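Local coordinates for protein membrane-bound lytic murein transglycosylase A (Burkholderia pseudomallei, PDB 6QK4) that probably cleaves the beta-1,4 bond between N-acetylmuramic acid and N-acetylglucosamine in peptidoglycan, forming a 1,6-anhydro ring on the muramic acid product, at residues Pro161-Phe166 and Gly217-Ala222; Arg196-Trp201 and Ala231-Asn236. One frame throughout, in Å; residues are numbered along the deposited sequence.

How the contacts relate
Contacts 1 and 2 are neighbouring patches of one helical core within the MltA specific insert domain, their centres about 11 Å apart and on the same side of the chain's centre. Their segments alternate along the chain, and side chains of the two contacts touch. Two aromatic rings join them. Phe165 of contact 1 meets contact 2 through its CZ, 3.6 Å from Ile198 CG2 and 3.4 Å from Asn236 ND2, and its CD2 lies 3.8 Å from Leu233 CD2. Trp221 reaches across on the other helix, its CZ3 being 3.6 Å from Leu232 CD2. Both contacts are structural packing.

Contact 1: Pro161-Phe166 and Gly217-Ala222; sequences PIEAFF and GIKAWA
Residues Ile162 and Lys219, with CA atoms 6.4 Å apart, mark the nearest backbone approach of two helical segments that run roughly antiparallel, 145° between their N-to-C directions and 10.3 Å between their axes at closest approach. Ile162 is the central apolar side chain. Its CG2, anti to the backbone N, meets Ile218 CG2 at 3.9 Å and also lies against the aliphatic part of Lys219. On the other branch CG1 lies on the methyl of Ala222, and CD1 sits between Ala222 CB and Ile218 CG2. Ile162 CG1 and Ala222 CB are 4.0 Å apart, an ordinary van der Waals distance.

Ile162 CG2 also sits at the edge of the Phe166 ring, in its plane, and a second methyl, Ile218 CD1, approaches that ring near its plane, 3.8 Å from Phe166 CZ. The ring is therefore met at its rim by isoleucines of both helices, while one face is covered by Phe165 CD1.

On the flank of this apolar patch, Lys219 passes Ile162 in the opposite direction and carries its CE to 3.5 Å from Glu163 CG. A bend at chi4 (142°) sets the direction of NZ. Glu163 OE2, 3.4 Å from Lys219 NZ, is a weak salt-bridge partner; Asp326 OD2 is the stronger, and Gln216 OE1 also accepts, which probably spreads the pull on the ammonium over two carboxylates.

The contact is plain structural packing of helices 161-170 and 215-224 inside the MltA specific insert domain. Leu233 of helix 229-234 packs on Ile162, Ile198 and Leu202 of helix 198-204 pack on Ile218, and strand 123-126 lies against helix 161-170 through Tyr123 and Leu125.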
loop_
_atom_site.group_PDB
_atom_site.type_symbol
_atom_site.label_atom_id
_atom_site.label_comp_id
_atom_site.label_asym_id
_atom_site.label_seq_id
_atom_site.Cartn_x
_atom_site.Cartn_y
_atom_site.Cartn_z
ATOM N N PRO A 161 19.384 7.272 -4.985
ATOM C CA PRO A 161 19.245 6.471 -6.220
ATOM C C PRO A 161 18.556 5.144 -5.922
ATOM O O PRO A 161 17.911 4.579 -6.816
ATOM C CB PRO A 161 20.698 6.294 -6.699
ATOM C CG PRO A 161 21.506 6.354 -5.451
ATOM C CD PRO A 161 20.777 7.355 -4.529
ATOM N N ILE A 162 18.665 4.672 -4.675
ATOM C CA ILE A 162 17.958 3.455 -4.253
ATOM C C ILE A 162 16.457 3.707 -4.156
ATOM O O ILE A 162 15.647 2.901 -4.633
ATOM C CB ILE A 162 18.507 2.917 -2.910
ATOM C CG1 ILE A 162 20.027 2.719 -2.961
ATOM C CG2 ILE A 162 17.768 1.626 -2.496
ATOM C CD1 ILE A 162 20.464 1.574 -3.824
ATOM N N GLU A 163 16.051 4.839 -3.565
ATOM C CA GLU A 163 14.637 5.208 -3.597
ATOM C C GLU A 163 14.106 5.363 -5.020
ATOM O O GLU A 163 12.968 4.975 -5.298
ATOM C CB GLU A 163 14.401 6.494 -2.812
ATOM C CG GLU A 163 14.815 6.373 -1.363
ATOM C CD GLU A 163 14.543 7.616 -0.524
ATOM O OE1 GLU A 163 13.687 8.431 -0.893
ATOM O OE2 GLU A 163 15.198 7.752 0.541
ATOM N N ALA A 164 14.883 5.989 -5.918
ATOM C CA ALA A 164 14.454 6.118 -7.307
ATOM C C ALA A 164 14.228 4.747 -7.936
ATOM O O ALA A 164 13.240 4.520 -8.639
ATOM C CB ALA A 164 15.522 6.892 -8.110
ATOM N N PHE A 165 15.157 3.833 -7.694
ATOM C CA PHE A 165 15.053 2.470 -8.187
ATOM C C PHE A 165 13.779 1.804 -7.704
ATOM O O PHE A 165 13.087 1.138 -8.477
ATOM C CB PHE A 165 16.269 1.694 -7.707
ATOM C CG PHE A 165 16.346 0.302 -8.214
ATOM C CD1 PHE A 165 15.695 -0.744 -7.536
ATOM C CD2 PHE A 165 17.108 0.016 -9.368
ATOM C CE1 PHE A 165 15.794 -2.075 -7.989
ATOM C CE2 PHE A 165 17.238 -1.329 -9.828
ATOM C CZ PHE A 165 16.587 -2.355 -9.137
ATOM N N PHE A 166 13.475 1.920 -6.412
ATOM C CA PHE A 166 12.254 1.262 -5.926
ATOM C C PHE A 166 10.987 1.994 -6.286
ATOM O O PHE A 166 9.929 1.361 -6.354
ATOM C CB PHE A 166 12.353 1.027 -4.415
ATOM C CG PHE A 166 13.282 -0.123 -4.106
ATOM C CD1 PHE A 166 12.948 -1.414 -4.512
ATOM C CD2 PHE A 166 14.516 0.088 -3.535
ATOM C CE1 PHE A 166 13.810 -2.463 -4.303
ATOM C CE2 PHE A 166 15.378 -0.968 -3.302
ATOM C CZ PHE A 166 15.039 -2.238 -3.692
ATOM N N GLY A 217 17.921 -2.316 4.192
ATOM C CA GLY A 217 19.227 -2.986 4.219
ATOM C C GLY A 217 20.040 -2.686 2.971
ATOM O O GLY A 217 21.279 -2.548 3.025
ATOM N N ILE A 218 19.352 -2.558 1.833
ATOM C CA ILE A 218 20.017 -2.211 0.589
ATOM C C ILE A 218 20.557 -0.786 0.667
ATOM O O ILE A 218 21.719 -0.521 0.303
ATOM C CB ILE A 218 19.040 -2.405 -0.583
ATOM C CG1 ILE A 218 18.652 -3.903 -0.701
ATOM C CG2 ILE A 218 19.644 -1.791 -1.901
ATOM C CD1 ILE A 218 17.562 -4.171 -1.700
ATOM N N LYS A 219 19.746 0.147 1.183
ATOM C CA LYS A 219 20.240 1.512 1.395
ATOM C C LYS A 219 21.467 1.514 2.291
ATOM O O LYS A 219 22.385 2.321 2.100
ATOM C CB LYS A 219 19.167 2.397 2.030
ATOM C CG LYS A 219 18.050 2.877 1.132
ATOM C CD LYS A 219 17.311 4.043 1.813
ATOM C CE LYS A 219 15.976 4.326 1.173
ATOM N NZ LYS A 219 14.869 4.710 2.130
ATOM N N ALA A 220 21.497 0.633 3.294
ATOM C CA ALA A 220 22.621 0.659 4.215
ATOM C C ALA A 220 23.873 0.161 3.512
ATOM O O ALA A 220 24.946 0.783 3.592
ATOM C CB ALA A 220 22.304 -0.178 5.455
ATOM N N TRP A 221 23.737 -0.948 2.781
ATOM C CA TRP A 221 24.843 -1.468 1.982
ATOM C C TRP A 221 25.359 -0.432 0.988
ATOM O O TRP A 221 26.570 -0.331 0.767
ATOM C CB TRP A 221 24.396 -2.728 1.251
ATOM C CG TRP A 221 25.501 -3.379 0.493
ATOM C CD1 TRP A 221 26.312 -4.406 0.919
ATOM C CD2 TRP A 221 25.914 -3.068 -0.842
ATOM N NE1 TRP A 221 27.217 -4.740 -0.073
ATOM C CE2 TRP A 221 26.992 -3.933 -1.162
ATOM C CE3 TRP A 221 25.485 -2.135 -1.797
ATOM C CZ2 TRP A 221 27.631 -3.892 -2.401
ATOM C CZ3 TRP A 221 26.123 -2.093 -3.026
ATOM C CH2 TRP A 221 27.178 -2.968 -3.316
ATOM N N ALA A 222 24.451 0.309 0.350
ATOM C CA ALA A 222 24.840 1.370 -0.578
ATOM C C ALA A 222 25.613 2.473 0.135
ATOM O O ALA A 222 26.611 2.980 -0.397
ATOM C CB ALA A 222 23.596 1.945 -1.259
#

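Contact 2: Arg196-Trp201 and Ala231-Asn236; sequences RSIGKW and ALLDTN
Arg196 and Asn236 supply the polar link of this contact. The backbone N of Arg196 donates to Asn236 OD1 over 3.0 Å with an N-H...O angle of 152°, approaching from above the carbonyl plane of the amide, 55° out of it, and not on a lone pair. The first torsion of Asn236 carries the amide toward the 196-201 segment, and its rotation about CB-CG (chi2 27°) presents OD1 to the N-H; the same oxygen accepts from Arg238 N. One amide oxygen thus ties the turn ahead of helix 198-204 to the chain around Thr235-Asn236, following helix 229-234. Beside it the aliphatic part of Arg196 passes Thr235 O, with Arg196 CB nearest at 3.7 Å and CD close behind.

Two bonds within the segments shape the local backbone. Ser197 is the N-cap of helix 198-204, its OG accepting from Lys200 N in a nearly straight bond. On the other segment, Thr235 OG1 turns back to donate in the carbonyl plane to Leu232 O, 2.6 Å away, an oxygen that also receives Thr235 N. The contact therefore joins the start of one helix of the MltA specific insert domain to the region following another.

The apolar packing centres on Ile198. Its CB faces Leu232 CD1 at 3.7 Å, and the Ile198 and Leu233 side chains cross obliquely, with Ile198 CD1 3.7 Å from Leu233 CD2. The same Leu232 methyl, CD1, also touches Trp201 CE3 at 3.8 Å, so it bridges isoleucine and indole.

Ile198 CG2 makes van der Waals contact only with Leu232 O and Thr235 OG1, the two oxygens already bonded to each other.

A methyl, Thr235 CG2, lies over one face of the Trp201 ring, 4.2 Å above its plane and displaced toward the rim. Outside the two segments, the indole stacks with His205.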
loop_
_atom_site.group_PDB
_atom_site.type_symbol
_atom_site.label_atom_id
_atom_site.label_comp_id
_atom_site.label_asym_id
_atom_site.label_seq_id
_atom_site.Cartn_x
_atom_site.Cartn_y
_atom_site.Cartn_z
ATOM N N ARG A 196 15.347 -7.757 -12.697
ATOM C CA ARG A 196 16.229 -8.595 -11.887
ATOM C C ARG A 196 16.465 -7.893 -10.564
ATOM O O ARG A 196 17.027 -6.794 -10.535
ATOM C CB ARG A 196 17.571 -8.871 -12.584
ATOM C CG ARG A 196 17.432 -9.371 -13.994
ATOM C CD ARG A 196 18.701 -10.017 -14.493
ATOM N NE ARG A 196 18.559 -10.361 -15.908
ATOM C CZ ARG A 196 19.532 -10.281 -16.813
ATOM N NH1 ARG A 196 20.751 -9.886 -16.452
ATOM N NH2 ARG A 196 19.290 -10.617 -18.078
ATOM N N SER A 197 16.090 -8.545 -9.475
ATOM C CA SER A 197 16.123 -7.889 -8.180
ATOM C C SER A 197 17.555 -7.688 -7.668
ATOM O O SER A 197 18.336 -8.638 -7.539
ATOM C CB SER A 197 15.306 -8.712 -7.171
ATOM O OG SER A 197 15.915 -8.570 -5.912
ATOM N N ILE A 198 17.885 -6.441 -7.311
ATOM C CA ILE A 198 19.180 -6.175 -6.708
ATOM C C ILE A 198 19.286 -6.753 -5.299
ATOM O O ILE A 198 20.392 -7.013 -4.824
ATOM C CB ILE A 198 19.486 -4.672 -6.736
ATOM C CG1 ILE A 198 18.441 -3.870 -5.903
ATOM C CG2 ILE A 198 19.519 -4.202 -8.174
ATOM C CD1 ILE A 198 18.787 -2.353 -5.757
ATOM N N GLY A 199 18.167 -6.931 -4.588
ATOM C CA GLY A 199 18.261 -7.607 -3.300
ATOM C C GLY A 199 18.740 -9.046 -3.442
ATOM O O GLY A 199 19.586 -9.509 -2.678
ATOM N N LYS A 200 18.146 -9.783 -4.377
ATOM C CA LYS A 200 18.589 -11.138 -4.666
ATOM C C LYS A 200 20.054 -11.176 -5.097
ATOM O O LYS A 200 20.798 -12.110 -4.755
ATOM C CB LYS A 200 17.693 -11.735 -5.754
ATOM C CG LYS A 200 18.119 -13.132 -6.182
ATOM C CD LYS A 200 17.077 -13.744 -7.109
ATOM C CE LYS A 200 17.508 -15.131 -7.588
ATOM N NZ LYS A 200 16.334 -15.835 -8.225
ATOM N N TRP A 201 20.496 -10.164 -5.838
ATOM C CA TRP A 201 21.904 -10.122 -6.199
ATOM C C TRP A 201 22.779 -9.980 -4.960
ATOM O O TRP A 201 23.795 -10.685 -4.824
ATOM C CB TRP A 201 22.169 -8.977 -7.186
ATOM C CG TRP A 201 23.491 -9.148 -7.874
ATOM C CD1 TRP A 201 23.717 -9.730 -9.080
ATOM C CD2 TRP A 201 24.749 -8.770 -7.358
ATOM N NE1 TRP A 201 25.053 -9.709 -9.374
ATOM C CE2 TRP A 201 25.724 -9.132 -8.324
ATOM C CE3 TRP A 201 25.164 -8.121 -6.188
ATOM C CZ2 TRP A 201 27.054 -8.889 -8.139
ATOM C CZ3 TRP A 201 26.494 -7.892 -5.999
ATOM C CH2 TRP A 201 27.437 -8.283 -6.967
ATOM N N ALA A 231 26.950 0.249 -10.347
ATOM C CA ALA A 231 27.049 -1.093 -10.930
ATOM C C ALA A 231 25.982 -2.039 -10.389
ATOM O O ALA A 231 25.494 -2.907 -11.126
ATOM C CB ALA A 231 28.440 -1.686 -10.689
ATOM N N LEU A 232 25.598 -1.903 -9.119
ATOM C CA LEU A 232 24.528 -2.764 -8.617
ATOM C C LEU A 232 23.222 -2.472 -9.333
ATOM O O LEU A 232 22.506 -3.390 -9.768
ATOM C CB LEU A 232 24.359 -2.575 -7.107
ATOM C CG LEU A 232 23.178 -3.290 -6.398
ATOM C CD1 LEU A 232 23.205 -4.831 -6.545
ATOM C CD2 LEU A 232 23.110 -2.843 -4.911
ATOM N N LEU A 233 22.890 -1.189 -9.486
ATOM C CA LEU A 233 21.615 -0.883 -10.111
ATOM C C LEU A 233 21.590 -1.363 -11.562
ATOM O O LEU A 233 20.542 -1.839 -12.043
ATOM C CB LEU A 233 21.324 0.610 -9.992
ATOM C CG LEU A 233 21.350 1.201 -8.581
ATOM C CD1 LEU A 233 20.826 2.595 -8.572
ATOM C CD2 LEU A 233 20.480 0.386 -7.654
ATOM N N ASP A 234 22.757 -1.325 -12.238
ATOM C CA ASP A 234 22.867 -1.776 -13.617
ATOM C C ASP A 234 22.663 -3.281 -13.764
ATOM O O ASP A 234 22.419 -3.749 -14.878
ATOM C CB ASP A 234 24.225 -1.406 -14.180
ATOM C CG ASP A 234 24.302 0.018 -14.627
ATOM O OD1 ASP A 234 23.255 0.715 -14.618
ATOM O OD2 ASP A 234 25.414 0.450 -14.966
ATOM N N THR A 235 22.714 -4.048 -12.677
ATOM C CA THR A 235 22.399 -5.462 -12.814
ATOM C C THR A 235 20.920 -5.714 -13.089
ATOM O O THR A 235 20.561 -6.865 -13.340
ATOM C CB THR A 235 22.823 -6.243 -11.568
ATOM O OG1 THR A 235 21.974 -5.887 -10.477
ATOM C CG2 THR A 235 24.261 -5.969 -11.208
ATOM N N ASN A 236 20.042 -4.689 -13.004
ATOM C CA ASN A 236 18.642 -4.805 -13.380
ATOM C C ASN A 236 18.426 -4.166 -14.739
ATOM O O ASN A 236 18.343 -2.931 -14.829
ATOM C CB ASN A 236 17.725 -4.138 -12.331
ATOM C CG ASN A 236 16.276 -4.077 -12.791
ATOM O OD1 ASN A 236 15.851 -4.917 -13.580
ATOM N ND2 ASN A 236 15.496 -3.074 -12.317
#